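Local coordinates for haloacid dehalogenase domain protein hydrolase (Planctomyces limnophilus, PDB 4OVY), which probably acts as a hydrolase, perhaps a phosphatase, of the haloacid dehalogenase (HAD) superfamily and binds a calcium ion, at residues Pro72-Arg75 / Thr76-Pro79; Gln51-Val55 / Gln56-Ala60; Leu61-Val64 / Arg65-Ala68; Ala108-Asp112 / Asp113-Asn117; Ala163-Glu166 / Phe167-Trp171. One frame throughout, in Å; residues are numbered along the deposited sequence.

In the fold
Contacts 2 and 3 run in series along helix 55-67, with centres 13 Å apart, and touch where M53 SE meets L61 CD2 at 3.6 Å. Contact 1 lies beyond the far end of that helix, its W74 resting on V64, L67 and A68 of contact 3. Contact 5, the most central at about 9 Å from the centre of the chain, joins contact 2 through Q56 OE1 and G164 N, 2.8 Å apart, and contact 4 through F115 and E166. The calcium ion, bound by D42, D44 and N234, is about 6 Å from the side chain of Y54 in contact 2 and about 9 Å from that of A163 in contact 5; contacts 1, 3 and 4 lie away from it.

Contact 1: Pro72-Arg75 / Thr76-Pro79. With EDO (1,2-ethanediol), chain E.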
loop_
_atom_site.group_PDB
_atom_site.type_symbol
_atom_site.label_atom_id
_atom_site.label_comp_id
_atom_site.label_asym_id
_atom_site.label_seq_id
_atom_site.Cartn_x
_atom_site.Cartn_y
_atom_site.Cartn_z
ATOM N N PRO A 72 26.317 13.075 -24.610
ATOM C CA PRO A 72 26.333 14.006 -25.734
ATOM C C PRO A 72 24.985 14.026 -26.479
ATOM O O PRO A 72 24.590 15.054 -27.046
ATOM C CB PRO A 72 27.463 13.455 -26.624
ATOM C CG PRO A 72 27.553 12.013 -26.278
ATOM C CD PRO A 72 27.267 11.964 -24.800
ATOM N N GLU A 73 24.276 12.903 -26.445
ATOM C CA GLU A 73 22.975 12.784 -27.109
ATOM C C GLU A 73 21.884 13.678 -26.491
ATOM O O GLU A 73 20.905 14.025 -27.164
ATOM C CB GLU A 73 22.532 11.312 -27.160
ATOM C CG GLU A 73 21.904 10.735 -25.894
ATOM C CD GLU A 73 22.885 10.385 -24.783
ATOM O OE1 GLU A 73 24.087 10.730 -24.856
ATOM O OE2 GLU A 73 22.425 9.747 -23.805
ATOM N N TRP A 74 22.068 14.078 -25.233
ATOM C CA TRP A 74 21.085 14.924 -24.553
ATOM C C TRP A 74 21.010 16.357 -25.094
ATOM O O TRP A 74 20.049 17.082 -24.805
ATOM C CB TRP A 74 21.343 14.964 -23.045
ATOM C CG TRP A 74 20.968 13.722 -22.321
ATOM C CD1 TRP A 74 20.361 12.607 -22.835
ATOM C CD2 TRP A 74 21.131 13.481 -20.926
ATOM N NE1 TRP A 74 20.158 11.680 -21.847
ATOM C CE2 TRP A 74 20.616 12.194 -20.661
ATOM C CE3 TRP A 74 21.671 14.228 -19.870
ATOM C CZ2 TRP A 74 20.635 11.628 -19.386
ATOM C CZ3 TRP A 74 21.679 13.667 -18.596
ATOM C CH2 TRP A 74 21.162 12.383 -18.367
ATOM N N ARG A 75 22.006 16.770 -25.875
ATOM C CA ARG A 75 21.931 18.061 -26.547
ATOM C C ARG A 75 20.786 18.105 -27.558
ATOM O O ARG A 75 20.342 19.183 -27.920
ATOM C CB ARG A 75 23.254 18.416 -27.233
ATOM C CG ARG A 75 24.399 18.648 -26.267
ATOM C CD ARG A 75 25.527 19.433 -26.914
ATOM N NE ARG A 75 26.603 19.721 -25.963
ATOM C CZ ARG A 75 27.617 18.905 -25.670
ATOM N NH1 ARG A 75 27.730 17.714 -26.254
ATOM N NH2 ARG A 75 28.533 19.290 -24.779
ATOM N N THR A 76 20.320 16.942 -28.014
ATOM C CA THR A 76 19.200 16.876 -28.954
ATOM C C THR A 76 17.997 16.059 -28.458
ATOM O O THR A 76 16.877 16.301 -28.892
ATOM C CB THR A 76 19.653 16.363 -30.348
ATOM O OG1 THR A 76 20.428 15.166 -30.219
ATOM C CG2 THR A 76 20.487 17.411 -31.052
ATOM N N GLU A 77 18.207 15.117 -27.549
ATOM C CA GLU A 77 17.139 14.218 -27.115
ATOM C C GLU A 77 16.238 14.922 -26.100
ATOM O O GLU A 77 16.732 15.494 -25.129
ATOM C CB GLU A 77 17.738 12.947 -26.498
ATOM C CG GLU A 77 16.731 11.837 -26.223
ATOM C CD GLU A 77 17.324 10.665 -25.459
ATOM O OE1 GLU A 77 18.561 10.524 -25.422
ATOM O OE2 GLU A 77 16.550 9.870 -24.893
ATOM N N GLU A 78 14.927 14.889 -26.331
ATOM C CA GLU A 78 13.962 15.442 -25.364
ATOM C C GLU A 78 13.612 14.371 -24.336
ATOM O O GLU A 78 13.643 13.181 -24.649
ATOM C CB GLU A 78 12.681 15.917 -26.061
ATOM C CG GLU A 78 12.871 17.046 -27.067
ATOM C CD GLU A 78 13.402 18.332 -26.451
ATOM O OE1 GLU A 78 13.403 18.468 -25.206
ATOM O OE2 GLU A 78 13.830 19.219 -27.221
ATOM N N PRO A 79 13.268 14.779 -23.106
ATOM C CA PRO A 79 13.177 16.145 -22.582
ATOM C C PRO A 79 14.506 16.695 -22.048
ATOM O O PRO A 79 14.536 17.786 -21.491
ATOM C CB PRO A 79 12.189 15.990 -21.425
ATOM C CG PRO A 79 12.469 14.625 -20.908
ATOM C CD PRO A 79 12.874 13.785 -22.090
HETATM C C1 EDO E . 29.529 16.587 -22.441
HETATM O O1 EDO E . 30.236 17.443 -23.345
HETATM C C2 EDO E . 28.826 15.482 -23.219
HETATM O O2 EDO E . 29.792 14.703 -23.934
HETATM O O HOH W 1 19.862 8.685 -24.020
#
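The carbonyl oxygen of E73 is gripped by two backbone donors as the 3-10 turn 72-75 unwinds. E77 N reaches E73 O at 2.9 Å and lies in the carbonyl plane, whereas T76 N, at 3.1 Å from the same E73 O, comes from above it, 49° out. The hydroxyl of T76 adds a weak third bond, its OG1 turned back over the chain by a chi1 of 50°. On the same flank the side chains of E73 and E77 run alongside each other, E73 CG 3.4 Å from E77 OE1. Their carboxylates would be expected to repel, with E73 OE2 and E77 OE1 4.3 Å apart, but one water donates to both oxygens and bridges them; H71 is a further partner of E73 OE2. E77 OE1 also lies in the plane of the W74 indole, at the CD1 edge. On another side the extended R75 sends NH2 to O1 of a 1,2-ethanediol, probably from the crystallisation liquor, at 2.9 Å. The turn belongs to the surface loop between helices 55-67 and 80-84, pinned by W74, which stacks with F80 and H71 and packs on V64 and L67 of helix 55-67.

Contact 2: Gln51-Val55 / Gln56-Ala60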
loop_
_atom_site.group_PDB
_atom_site.type_symbol
_atom_site.label_atom_id
_atom_site.label_comp_id
_atom_site.label_asym_id
_atom_site.label_seq_id
_atom_site.Cartn_x
_atom_site.Cartn_y
_atom_site.Cartn_z
ATOM N N GLN A 51 5.468 26.018 -7.085
ATOM C CA GLN A 51 5.944 27.056 -7.988
ATOM C C GLN A 51 7.377 27.398 -7.584
ATOM O O GLN A 51 7.697 27.373 -6.397
ATOM C CB GLN A 51 5.057 28.301 -7.895
ATOM C CG GLN A 51 3.601 28.086 -8.285
ATOM C CD GLN A 51 3.399 27.736 -9.754
ATOM O OE1 GLN A 51 4.259 27.982 -10.593
ATOM N NE2 GLN A 51 2.241 27.166 -10.070
ATOM N N PRO A 52 8.250 27.716 -8.562
ATOM C CA PRO A 52 8.011 27.851 -10.007
ATOM C C PRO A 52 7.863 26.530 -10.751
ATOM O O PRO A 52 7.562 26.542 -11.950
ATOM C CB PRO A 52 9.262 28.592 -10.496
ATOM C CG PRO A 52 10.327 28.175 -9.544
ATOM C CD PRO A 52 9.653 28.000 -8.213
HETATM N N MSE A 53 8.084 25.410 -10.065
HETATM C CA MSE A 53 7.847 24.077 -10.646
HETATM C C MSE A 53 7.690 23.047 -9.562
HETATM O O MSE A 53 8.037 23.290 -8.401
HETATM C CB MSE A 53 9.004 23.655 -11.570
HETATM C CG MSE A 53 10.329 23.533 -10.828
HETATM SE SE MSE A 53 11.804 23.140 -12.066
HETATM C CE MSE A 53 12.136 25.017 -12.558
ATOM N N TYR A 54 7.185 21.872 -9.927
ATOM C CA TYR A 54 7.109 20.755 -8.989
ATOM C C TYR A 54 8.506 20.546 -8.429
ATOM O O TYR A 54 9.493 20.601 -9.179
ATOM C CB TYR A 54 6.604 19.477 -9.677
ATOM C CG TYR A 54 5.257 19.616 -10.373
ATOM C CD1 TYR A 54 4.168 20.190 -9.718
ATOM C CD2 TYR A 54 5.065 19.154 -11.678
ATOM C CE1 TYR A 54 2.938 20.313 -10.342
ATOM C CE2 TYR A 54 3.832 19.270 -12.305
ATOM C CZ TYR A 54 2.770 19.854 -11.632
ATOM O OH TYR A 54 1.534 19.989 -12.241
ATOM N N VAL A 55 8.609 20.326 -7.119
ATOM C CA VAL A 55 9.921 20.195 -6.495
ATOM C C VAL A 55 10.706 19.022 -7.091
ATOM O O VAL A 55 11.918 19.118 -7.265
ATOM C CB VAL A 55 9.824 20.048 -4.959
ATOM C CG1 VAL A 55 11.197 19.783 -4.355
ATOM C CG2 VAL A 55 9.223 21.311 -4.348
ATOM N N GLN A 56 10.023 17.921 -7.408
ATOM C CA GLN A 56 10.701 16.794 -8.039
ATOM C C GLN A 56 11.250 17.155 -9.422
ATOM O O GLN A 56 12.254 16.587 -9.840
ATOM C CB GLN A 56 9.817 15.554 -8.118
ATOM C CG GLN A 56 10.569 14.316 -8.589
ATOM C CD GLN A 56 9.708 13.078 -8.632
ATOM O OE1 GLN A 56 8.671 13.009 -7.984
ATOM N NE2 GLN A 56 10.144 12.085 -9.389
ATOM N N LEU A 57 10.607 18.082 -10.126
ATOM C CA LEU A 57 11.147 18.549 -11.411
ATOM C C LEU A 57 12.449 19.327 -11.193
ATOM O O LEU A 57 13.417 19.145 -11.949
ATOM C CB LEU A 57 10.110 19.360 -12.195
ATOM C CG LEU A 57 10.500 19.761 -13.624
ATOM C CD1 LEU A 57 10.930 18.557 -14.454
ATOM C CD2 LEU A 57 9.348 20.498 -14.292
ATOM N N ALA A 58 12.491 20.162 -10.148
ATOM C CA ALA A 58 13.732 20.845 -9.760
ATOM C C ALA A 58 14.848 19.825 -9.481
ATOM O O ALA A 58 15.980 19.998 -9.924
ATOM C CB ALA A 58 13.509 21.741 -8.543
ATOM N N PHE A 59 14.515 18.771 -8.740
ATOM C CA PHE A 59 15.451 17.674 -8.456
ATOM C C PHE A 59 15.940 17.030 -9.754
ATOM O O PHE A 59 17.146 16.885 -9.963
ATOM C CB PHE A 59 14.768 16.649 -7.533
ATOM C CG PHE A 59 15.458 15.317 -7.445
ATOM C CD1 PHE A 59 16.559 15.139 -6.614
ATOM C CD2 PHE A 59 14.966 14.218 -8.139
ATOM C CE1 PHE A 59 17.176 13.903 -6.501
ATOM C CE2 PHE A 59 15.581 12.981 -8.038
ATOM C CZ PHE A 59 16.689 12.820 -7.222
ATOM N N ALA A 60 15.002 16.676 -10.629
ATOM C CA ALA A 60 15.340 16.036 -11.907
ATOM C C ALA A 60 16.261 16.921 -12.752
ATOM O O ALA A 60 17.200 16.428 -13.380
ATOM C CB ALA A 60 14.073 15.688 -12.677
#
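M53 reaches forward over the first turn of helix 55-67, for which Y54 is the N-cap residue, in the HAD-family domain. The selenomethionine, its CG over its own backbone (chi1 62°), extends to SE, then bends at the methyl. Its selenium thereby settles between L57 and A58: SE lies 3.9 Å from L57 CG and 4.2 Å from A58 CB, and still nearer the backbone, 3.6 Å from A58 N. Y54 is turned differently. Its CB meets L57 CB at 4.3 Å, while the ring leads away from the helix to pack edge-to-face with F274, its OH taking a hydrogen bond from G275 N. The Y54 side chain comes within about 4 Å of that of D44, a calcium ligand, so the helix start borders the metal site. Q56, extended, points its amide away from M53 and Y54, toward G164 and T103, and F59 carries its ring toward W122 and F167. Beneath these side chains the first helical bonds form. Y54 O receives A58 N in its carbonyl plane and a weaker bond from L57 N, and V55 O accepts from F59 N at 3.0 Å with an N-H...O angle of 162°.

Contact 3: Leu61-Val64 / Arg65-Ala68; sequences LDRV and RLLA
L61 and R65 lie alongside each other one turn apart on helix 55-67, an alpha-helix of the HAD-family domain, and a salt bridge joins R65 to D62 on the same flank. The backbone contributes three i to i+4 hydrogen bonds in succession: R65 N to L61 O, L66 N to D62 O and L67 N to R63 O, all of 2.9 to 3.0 Å.

Among the charged groups, D62 OD1 meets R65 NH1 at 3.2 Å. The carboxylate oxygen sits at the edge of the guanidinium and in its plane, although the two flat groups are turned 58° against each other. The other oxygen, D62 OD2, accepts from W122 NE1 of helix 112-125, so the two ends of one carboxylate serve different partners, and the second bond should limit its rotation. R63 is kinked at both chi2 and chi3 and gives its NE to H107.

Van der Waals contacts fill in around these bonds. The R65 chain, extended from CG to NE, carries its guanidinium back along L61, where NH1 is 3.6 Å from L61 CB and NH2 is 3.8 Å from L61 CD2. V64 and L67 pack on helix 95-106, and V64 also meets F80 and V83 of helix 80-84. L67 sets CG anti to its carbonyl carbon (chi1 -65°), which folds the branch back over the preceding turn, CG 3.2 Å from R63 O. Beside L66, pointing the same way, the bent R63 chain brings NH1 to 3.3 Å from L66 CD2.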
loop_
_atom_site.group_PDB
_atom_site.type_symbol
_atom_site.label_atom_id
_atom_site.label_comp_id
_atom_site.label_asym_id
_atom_site.label_seq_id
_atom_site.Cartn_x
_atom_site.Cartn_y
_atom_site.Cartn_z
ATOM N N LEU A 61 15.995 18.225 -12.751
ATOM C CA LEU A 61 16.849 19.200 -13.432
ATOM C C LEU A 61 18.295 19.157 -12.933
ATOM O O LEU A 61 19.241 19.126 -13.736
ATOM C CB LEU A 61 16.279 20.623 -13.283
ATOM C CG LEU A 61 15.365 21.114 -14.415
ATOM C CD1 LEU A 61 14.268 20.120 -14.778
ATOM C CD2 LEU A 61 14.768 22.477 -14.081
ATOM N N ASP A 62 18.472 19.159 -11.615
ATOM C CA ASP A 62 19.821 19.108 -11.037
ATOM C C ASP A 62 20.508 17.786 -11.360
ATOM O O ASP A 62 21.707 17.756 -11.686
ATOM C CB ASP A 62 19.788 19.338 -9.523
ATOM C CG ASP A 62 19.552 20.794 -9.155
ATOM O OD1 ASP A 62 19.622 21.665 -10.053
ATOM O OD2 ASP A 62 19.301 21.071 -7.957
ATOM N N ARG A 63 19.749 16.698 -11.299
ATOM C CA ARG A 63 20.296 15.377 -11.617
ATOM C C ARG A 63 20.743 15.285 -13.079
ATOM O O ARG A 63 21.828 14.793 -13.355
ATOM C CB ARG A 63 19.288 14.281 -11.288
ATOM C CG ARG A 63 18.968 14.158 -9.800
ATOM C CD ARG A 63 20.178 13.781 -8.965
ATOM N NE ARG A 63 20.735 12.492 -9.365
ATOM C CZ ARG A 63 21.958 12.071 -9.067
ATOM N NH1 ARG A 63 22.798 12.831 -8.367
ATOM N NH2 ARG A 63 22.344 10.876 -9.487
ATOM N N VAL A 64 19.914 15.767 -14.003
ATOM C CA VAL A 64 20.269 15.778 -15.431
ATOM C C VAL A 64 21.533 16.610 -15.657
ATOM O O VAL A 64 22.458 16.178 -16.350
ATOM C CB VAL A 64 19.099 16.288 -16.307
ATOM C CG1 VAL A 64 19.559 16.636 -17.722
ATOM C CG2 VAL A 64 17.991 15.249 -16.353
ATOM N N ARG A 65 21.583 17.790 -15.051
ATOM C CA ARG A 65 22.766 18.645 -15.164
ATOM C C ARG A 65 24.031 17.953 -14.664
ATOM O O ARG A 65 25.082 18.059 -15.290
ATOM C CB ARG A 65 22.552 19.965 -14.427
ATOM C CG ARG A 65 21.581 20.874 -15.154
ATOM C CD ARG A 65 21.564 22.276 -14.582
ATOM N NE ARG A 65 20.374 22.993 -15.030
ATOM C CZ ARG A 65 19.278 23.205 -14.300
ATOM N NH1 ARG A 65 19.186 22.771 -13.041
ATOM N NH2 ARG A 65 18.262 23.872 -14.836
ATOM N N LEU A 66 23.923 17.242 -13.546
ATOM C CA LEU A 66 25.062 16.530 -12.971
ATOM C C LEU A 66 25.519 15.391 -13.892
ATOM O O LEU A 66 26.720 15.136 -14.031
ATOM C CB LEU A 66 24.695 15.978 -11.589
ATOM C CG LEU A 66 25.809 15.329 -10.767
ATOM C CD1 LEU A 66 26.885 16.350 -10.417
ATOM C CD2 LEU A 66 25.238 14.698 -9.504
ATOM N N LEU A 67 24.560 14.725 -14.528
ATOM C CA LEU A 67 24.851 13.565 -15.379
ATOM C C LEU A 67 25.225 13.914 -16.825
ATOM O O LEU A 67 25.737 13.058 -17.549
ATOM C CB LEU A 67 23.643 12.626 -15.393
ATOM C CG LEU A 67 23.306 11.988 -14.048
ATOM C CD1 LEU A 67 21.909 11.382 -14.094
ATOM C CD2 LEU A 67 24.351 10.953 -13.655
ATOM N N ALA A 68 24.982 15.158 -17.234
ATOM C CA ALA A 68 25.025 15.538 -18.649
ATOM C C ALA A 68 26.391 15.382 -19.298
ATOM O O ALA A 68 26.479 15.253 -20.519
ATOM C CB ALA A 68 24.521 16.962 -18.843
#

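Contact 4: Ala108-Asp112 / Asp113-Asn117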
loop_
_atom_site.group_PDB
_atom_site.type_symbol
_atom_site.label_atom_id
_atom_site.label_comp_id
_atom_site.label_asym_id
_atom_site.label_seq_id
_atom_site.Cartn_x
_atom_site.Cartn_y
_atom_site.Cartn_z
ATOM N N ALA A 108 17.943 4.309 -13.148
ATOM C CA ALA A 108 17.766 2.867 -13.300
ATOM C C ALA A 108 19.063 2.150 -12.955
ATOM O O ALA A 108 20.140 2.679 -13.188
ATOM C CB ALA A 108 17.342 2.524 -14.722
ATOM N N GLY A 109 18.951 0.952 -12.392
ATOM C CA GLY A 109 20.116 0.121 -12.086
ATOM C C GLY A 109 20.695 0.299 -10.692
ATOM O O GLY A 109 21.558 -0.480 -10.275
HETATM N N MSE A 110 20.247 1.323 -9.975
HETATM C CA MSE A 110 20.683 1.542 -8.594
HETATM C C MSE A 110 19.646 0.982 -7.659
HETATM O O MSE A 110 18.504 0.730 -8.058
HETATM C CB MSE A 110 20.956 3.029 -8.340
HETATM C CG MSE A 110 19.707 3.888 -8.209
HETATM SE SE MSE A 110 20.176 5.741 -7.714
HETATM C CE MSE A 110 21.326 6.147 -9.268
ATOM N N THR A 111 20.034 0.779 -6.405
ATOM C CA THR A 111 19.110 0.247 -5.414
ATOM C C THR A 111 18.181 1.326 -4.889
ATOM O O THR A 111 18.440 2.523 -5.049
ATOM C CB THR A 111 19.830 -0.389 -4.211
ATOM O OG1 THR A 111 20.516 0.623 -3.476
ATOM C CG2 THR A 111 20.823 -1.460 -4.668
ATOM N N ASP A 112 17.103 0.882 -4.248
ATOM C CA ASP A 112 16.190 1.778 -3.533
ATOM C C ASP A 112 16.924 2.647 -2.504
ATOM O O ASP A 112 16.695 3.851 -2.429
ATOM C CB ASP A 112 15.042 0.989 -2.870
ATOM C CG ASP A 112 15.522 -0.110 -1.905
ATOM O OD1 ASP A 112 16.669 -0.600 -2.002
ATOM O OD2 ASP A 112 14.722 -0.499 -1.035
ATOM N N ASP A 113 17.828 2.043 -1.741
ATOM C CA ASP A 113 18.591 2.782 -0.739
ATOM C C ASP A 113 19.529 3.817 -1.364
ATOM O O ASP A 113 19.711 4.906 -0.817
ATOM C CB ASP A 113 19.383 1.818 0.150
ATOM C CG ASP A 113 18.504 1.061 1.135
ATOM O OD1 ASP A 113 17.306 1.380 1.288
ATOM O OD2 ASP A 113 19.023 0.129 1.771
ATOM N N GLU A 114 20.127 3.484 -2.506
ATOM C CA GLU A 114 20.995 4.427 -3.206
ATOM C C GLU A 114 20.191 5.647 -3.665
ATOM O O GLU A 114 20.623 6.796 -3.483
ATOM C CB GLU A 114 21.714 3.725 -4.373
ATOM C CG GLU A 114 22.835 2.817 -3.868
ATOM C CD GLU A 114 23.389 1.821 -4.873
ATOM O OE1 GLU A 114 22.801 1.584 -5.952
ATOM O OE2 GLU A 114 24.443 1.240 -4.552
ATOM N N PHE A 115 19.006 5.399 -4.218
ATOM C CA PHE A 115 18.139 6.481 -4.663
ATOM C C PHE A 115 17.694 7.352 -3.478
ATOM O O PHE A 115 17.707 8.574 -3.572
ATOM C CB PHE A 115 16.922 5.935 -5.409
ATOM C CG PHE A 115 16.050 7.006 -5.985
ATOM C CD1 PHE A 115 16.461 7.722 -7.100
ATOM C CD2 PHE A 115 14.832 7.320 -5.401
ATOM C CE1 PHE A 115 15.665 8.731 -7.633
ATOM C CE2 PHE A 115 14.034 8.320 -5.925
ATOM C CZ PHE A 115 14.452 9.028 -7.043
ATOM N N GLU A 116 17.303 6.714 -2.374
ATOM C CA GLU A 116 16.920 7.435 -1.156
ATOM C C GLU A 116 18.028 8.377 -0.693
ATOM O O GLU A 116 17.763 9.537 -0.379
ATOM C CB GLU A 116 16.545 6.458 -0.031
ATOM C CG GLU A 116 16.227 7.151 1.294
ATOM C CD GLU A 116 15.814 6.211 2.406
ATOM O OE1 GLU A 116 15.665 6.688 3.546
ATOM O OE2 GLU A 116 15.631 5.008 2.161
ATOM N N ASN A 117 19.267 7.882 -0.658
ATOM C CA ASN A 117 20.418 8.719 -0.274
ATOM C C ASN A 117 20.594 9.940 -1.176
ATOM O O ASN A 117 20.905 11.031 -0.707
ATOM C CB ASN A 117 21.708 7.893 -0.263
ATOM C CG ASN A 117 21.750 6.878 0.870
ATOM O OD1 ASN A 117 21.013 6.986 1.855
ATOM N ND2 ASN A 117 22.625 5.883 0.736
#
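A capping box opens helix 112-125, with T111 as N-cap and E114 as its reciprocal partner. T111 OG1, placed between its own backbone N and carbonyl carbon by a chi1 of 67°, accepts from E114 N at 3.0 Å. In return the E114 side chain, extended beyond CG, reaches back to the N-cap so that OE1 takes the T111 N-H at 2.9 Å, almost straight at 169° but from above the carboxylate plane. E114 CG also lies 3.2 Å from T111 OG1. With the T111 side chain cut back to an alanine methyl, E114 N would probably lose its capping acceptor and the first turn fray more readily. The preceding selenomethionine lies across the cap: M110 CB meets E114 OE1 at 3.3 Å, and its SE is 4.0 Å from F115 CB, at the edge of the F115 ring. D112 and D113 stand side by side with their carboxylates stacked, planes 8° apart, D112 OD1 and D113 OD1 separated by 3.9 Å. Their like charges are probably eased by R221 of the second subunit, which forms a salt bridge with D112 OD2, and by the helix N-terminus, where D113 N makes a weak bond to D112 OD1. Regular bonds then follow from F115 N to T111 O and from E116 N to D112 O. T111 and E114 thus each accept the other's backbone N-H on a side-chain oxygen, the reciprocity that defines a capping box.

Contact 5: Ala163-Glu166 / Phe167-Trp171; sequences AGIE and FMRPW
The R169 guanidinium has the methyl end of I165 on one face, CD1 standing 3.2 Å above the plane and over its centre, while the carboxylate of E166 comes to its edge. There R169 NH1 donates to E166 OE2 at 2.8 Å in a salt bridge, meeting the oxygen on its syn side although the two planes are turned 53° apart. E166 bends at chi2 (-49°) to bring its carboxylate across the arginine chain, R169 CD lying 3.6 Å from E166 OE1. The W171 indole carries M168 O over one face, toward the rim, and sends its NE1 to a lone pair of F167 O at 2.8 Å. I165 and E166 open the short helix 165-168 after strand 156-161 of the central HAD-type sheet, G164 being its N-cap and W171 that of helix 172-176. Two donors grip I165 O: R169 N in the carbonyl plane, and M168 N from well above it. M168 SE is 4.4 Å from A163 CB, which lies near the calcium ligand D44. At the dimer interface R221 of the second subunit forms another salt bridge with E166 OE2, and R169 NH2 donates to Q222 O of that subunit. A leucine in place of R169 would probably cost E166 its salt-bridge partner within this chain and Q222 O of the second subunit this donor. Beyond the arginine, P170 CD packs 3.2 Å from E166 O.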
loop_
_atom_site.group_PDB
_atom_site.type_symbol
_atom_site.label_atom_id
_atom_site.label_comp_id
_atom_site.label_asym_id
_atom_site.label_seq_id
_atom_site.Cartn_x
_atom_site.Cartn_y
_atom_site.Cartn_z
ATOM N N ALA A 163 3.539 12.683 -7.992
ATOM C CA ALA A 163 4.987 12.658 -7.872
ATOM C C ALA A 163 5.461 11.261 -7.488
ATOM O O ALA A 163 4.667 10.399 -7.090
ATOM C CB ALA A 163 5.464 13.684 -6.846
ATOM N N GLY A 164 6.762 11.054 -7.615
ATOM C CA GLY A 164 7.376 9.783 -7.286
ATOM C C GLY A 164 7.265 9.461 -5.810
ATOM O O GLY A 164 7.642 10.265 -4.950
ATOM N N ILE A 165 6.753 8.269 -5.532
ATOM C CA ILE A 165 6.603 7.765 -4.180
ATOM C C ILE A 165 7.946 7.810 -3.429
ATOM O O ILE A 165 8.002 8.218 -2.269
ATOM C CB ILE A 165 5.952 6.359 -4.220
ATOM C CG1 ILE A 165 5.405 5.946 -2.864
ATOM C CG2 ILE A 165 6.911 5.302 -4.750
ATOM C CD1 ILE A 165 4.695 4.609 -2.910
ATOM N N GLU A 166 9.031 7.464 -4.120
ATOM C CA GLU A 166 10.355 7.409 -3.506
ATOM C C GLU A 166 11.052 8.762 -3.412
ATOM O O GLU A 166 12.064 8.899 -2.713
ATOM C CB GLU A 166 11.236 6.385 -4.233
ATOM C CG GLU A 166 10.701 4.952 -4.189
ATOM C CD GLU A 166 10.299 4.474 -2.792
ATOM O OE1 GLU A 166 10.921 4.888 -1.783
ATOM O OE2 GLU A 166 9.355 3.661 -2.691
ATOM N N PHE A 167 10.520 9.765 -4.103
ATOM C CA PHE A 167 10.954 11.142 -3.878
ATOM C C PHE A 167 10.413 11.686 -2.549
ATOM O O PHE A 167 11.073 12.498 -1.906
ATOM C CB PHE A 167 10.514 12.058 -5.017
ATOM C CG PHE A 167 11.013 13.456 -4.872
ATOM C CD1 PHE A 167 12.358 13.746 -5.089
ATOM C CD2 PHE A 167 10.156 14.479 -4.480
ATOM C CE1 PHE A 167 12.833 15.034 -4.937
ATOM C CE2 PHE A 167 10.630 15.770 -4.324
ATOM C CZ PHE A 167 11.968 16.047 -4.555
HETATM N N MSE A 168 9.213 11.260 -2.160
HETATM C CA MSE A 168 8.549 11.805 -0.956
HETATM C C MSE A 168 8.859 11.023 0.296
HETATM O O MSE A 168 8.959 11.593 1.391
HETATM C CB MSE A 168 7.035 11.809 -1.173
HETATM C CG MSE A 168 6.644 12.764 -2.300
HETATM SE SE MSE A 168 4.694 12.724 -2.590
HETATM C CE MSE A 168 4.535 10.949 -3.419
ATOM N N ARG A 169 9.016 9.712 0.158
ATOM C CA ARG A 169 9.169 8.827 1.322
ATOM C C ARG A 169 10.342 9.111 2.262
ATOM O O ARG A 169 10.216 8.878 3.460
ATOM C CB ARG A 169 9.206 7.357 0.898
ATOM C CG ARG A 169 7.824 6.757 0.720
ATOM C CD ARG A 169 7.887 5.359 0.139
ATOM N NE ARG A 169 6.626 4.646 0.326
ATOM C CZ ARG A 169 6.304 3.499 -0.262
ATOM N NH1 ARG A 169 7.127 2.909 -1.126
ATOM N NH2 ARG A 169 5.152 2.929 0.022
ATOM N N PRO A 170 11.479 9.600 1.737
ATOM C CA PRO A 170 12.606 9.843 2.634
ATOM C C PRO A 170 12.363 10.890 3.735
ATOM O O PRO A 170 13.006 10.817 4.780
ATOM C CB PRO A 170 13.719 10.308 1.688
ATOM C CG PRO A 170 13.356 9.729 0.362
ATOM C CD PRO A 170 11.861 9.760 0.320
ATOM N N TRP A 171 11.452 11.833 3.506
ATOM C CA TRP A 171 11.271 12.977 4.411
ATOM C C TRP A 171 9.835 13.200 4.915
ATOM O O TRP A 171 9.621 14.017 5.820
ATOM C CB TRP A 171 11.785 14.253 3.728
ATOM C CG TRP A 171 11.201 14.482 2.368
ATOM C CD1 TRP A 171 11.704 14.043 1.173
ATOM C CD2 TRP A 171 10.003 15.188 2.062
ATOM N NE1 TRP A 171 10.888 14.433 0.140
ATOM C CE2 TRP A 171 9.833 15.137 0.656
ATOM C CE3 TRP A 171 9.049 15.855 2.834
ATOM C CZ2 TRP A 171 8.753 15.737 0.013
ATOM C CZ3 TRP A 171 7.973 16.453 2.190
ATOM C CH2 TRP A 171 7.834 16.390 0.796
#